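Local coordinates for protein type III effector HopA1 (Pseudomonas syringae pv. tomato str. DC3000, PDB 4RSX) that acts as a type III effector, probably delivered into host plant cells by the bacterial secretion system, at residues A[92-97]-A[147-152]. Residues are numbered along the deposited sequence; the frame is centred on the assembly and turned at random.
Sequences AKRFFY and GPACHG
R94 and C150 meet where two loops abut at one end of the antiparallel sheet of this alpha/beta fold: 92-97 leads into strand 96-101, whose antiparallel neighbour, strand 140-146, runs out into the loop residues 147-152. SG of C150 sits over the centre of the R94 guanidinium, 3.8 Å above its plane, so the sulfur faces the flat group rather than any N-H at its rim. The bends at chi2 (-100°) and chi3 fold the arginine back over 147-152, although its CB starts away from it.

Beside this sulfur-over-face contact, the carbonyl of K93 is the polar centre. A149 N donates to K93 O at 2.9 Å; the donor lies in the carbonyl plane, and an N-H...O angle of 152° marks a fairly straight bond. G147 CA adds a CA-H...O contact to the same oxygen. The methyl of A149 packs alongside the K93 side chain, CB to CB 4.0 Å, while P148 lays the CD edge of its ring against K93 O and CA. Beyond CG the lysine runs extended away from the loop, and its NZ forms a salt bridge with E49 of helix 45-58, whose F51 also touches P148.

At G147 the fit is close: its carbonyl carbon C lies 3.0 Å from K93 O. G147 N makes a weak bond to F95 O, bent to 125°, just beyond the paired strands, in which Y97 pairs through its backbone with V145. The Y97 ring presents its edge to G147 CA, and its hydroxyl end is held by A92 O, which lies in the ring plane: OH donates to A92 O at 2.5 Å, in the carbonyl plane and on a lone pair.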
# COMPACT_ATOMS: atom_id res chain seq x y z
N ALA A 92 -7.67 -18.30 -2.98
CA ALA A 92 -8.02 -17.35 -4.03
C ALA A 92 -8.76 -16.09 -3.55
O ALA A 92 -8.61 -15.02 -4.13
CB ALA A 92 -8.83 -18.04 -5.14
N LYS A 93 -9.55 -16.23 -2.48
CA LYS A 93 -10.28 -15.09 -1.93
C LYS A 93 -9.43 -14.29 -0.94
O LYS A 93 -9.85 -13.23 -0.47
CB LYS A 93 -11.57 -15.57 -1.24
CG LYS A 93 -12.62 -16.13 -2.19
CD LYS A 93 -13.90 -16.57 -1.46
CE LYS A 93 -14.98 -16.99 -2.47
NZ LYS A 93 -15.95 -18.01 -1.94
N ARG A 94 -8.24 -14.80 -0.61
CA ARG A 94 -7.47 -14.23 0.50
C ARG A 94 -6.16 -13.56 0.08
O ARG A 94 -5.74 -12.57 0.68
CB ARG A 94 -7.15 -15.31 1.54
CG ARG A 94 -8.32 -16.22 1.92
CD ARG A 94 -8.96 -15.80 3.23
NE ARG A 94 -7.97 -15.67 4.31
CZ ARG A 94 -8.26 -15.23 5.54
NH1 ARG A 94 -9.50 -14.90 5.86
NH2 ARG A 94 -7.29 -15.14 6.45
N PHE A 95 -5.50 -14.13 -0.92
CA PHE A 95 -4.16 -13.67 -1.27
C PHE A 95 -4.19 -12.40 -2.13
O PHE A 95 -5.26 -11.96 -2.55
CB PHE A 95 -3.37 -14.79 -1.96
CG PHE A 95 -2.84 -15.84 -1.01
CD1 PHE A 95 -3.03 -15.72 0.37
CD2 PHE A 95 -2.15 -16.95 -1.49
CE1 PHE A 95 -2.54 -16.68 1.26
CE2 PHE A 95 -1.65 -17.92 -0.61
CZ PHE A 95 -1.86 -17.78 0.77
N PHE A 96 -3.01 -11.83 -2.37
CA PHE A 96 -2.90 -10.63 -3.22
C PHE A 96 -2.90 -10.95 -4.71
O PHE A 96 -2.38 -11.99 -5.13
CB PHE A 96 -1.61 -9.89 -2.91
CG PHE A 96 -1.71 -8.98 -1.73
CD1 PHE A 96 -2.30 -7.72 -1.86
CD2 PHE A 96 -1.20 -9.36 -0.51
CE1 PHE A 96 -2.38 -6.88 -0.77
CE2 PHE A 96 -1.29 -8.53 0.59
CZ PHE A 96 -1.87 -7.28 0.46
N TYR A 97 -3.46 -10.05 -5.51
CA TYR A 97 -3.32 -10.11 -6.96
C TYR A 97 -2.62 -8.84 -7.44
O TYR A 97 -2.83 -7.75 -6.91
CB TYR A 97 -4.70 -10.21 -7.61
CG TYR A 97 -5.45 -11.47 -7.27
CD1 TYR A 97 -5.46 -12.54 -8.14
CD2 TYR A 97 -6.16 -11.59 -6.08
CE1 TYR A 97 -6.15 -13.71 -7.85
CE2 TYR A 97 -6.85 -12.76 -5.76
CZ TYR A 97 -6.84 -13.81 -6.66
OH TYR A 97 -7.51 -14.98 -6.39
N GLY A 147 -7.17 -10.10 -1.89
CA GLY A 147 -8.36 -10.90 -2.13
C GLY A 147 -9.60 -10.35 -1.43
O GLY A 147 -9.51 -9.77 -0.35
N PRO A 148 -10.78 -10.56 -2.05
CA PRO A 148 -12.07 -9.98 -1.62
C PRO A 148 -12.49 -10.33 -0.20
O PRO A 148 -13.21 -9.55 0.43
CB PRO A 148 -13.08 -10.56 -2.62
CG PRO A 148 -12.41 -11.80 -3.18
CD PRO A 148 -10.95 -11.44 -3.23
N ALA A 149 -12.07 -11.48 0.32
CA ALA A 149 -12.46 -11.82 1.69
C ALA A 149 -11.77 -10.90 2.70
O ALA A 149 -12.26 -10.74 3.82
CB ALA A 149 -12.17 -13.28 1.99
N CYS A 150 -10.64 -10.30 2.32
CA CYS A 150 -9.85 -9.49 3.26
C CYS A 150 -9.86 -8.01 2.94
O CYS A 150 -9.30 -7.21 3.69
CB CYS A 150 -8.39 -9.98 3.29
SG CYS A 150 -8.17 -11.67 3.88
N HIS A 151 -10.46 -7.63 1.82
CA HIS A 151 -10.49 -6.22 1.45
C HIS A 151 -11.20 -5.40 2.52
O HIS A 151 -12.33 -5.71 2.89
CB HIS A 151 -11.17 -6.02 0.10
CG HIS A 151 -10.71 -4.80 -0.63
ND1 HIS A 151 -10.09 -4.87 -1.87
CD2 HIS A 151 -10.76 -3.49 -0.30
CE1 HIS A 151 -9.80 -3.65 -2.27
NE2 HIS A 151 -10.18 -2.79 -1.34
N GLY A 152 -10.52 -4.36 3.02
CA GLY A 152 -11.08 -3.52 4.07
C GLY A 152 -10.53 -3.85 5.45
O GLY A 152 -10.83 -3.15 6.42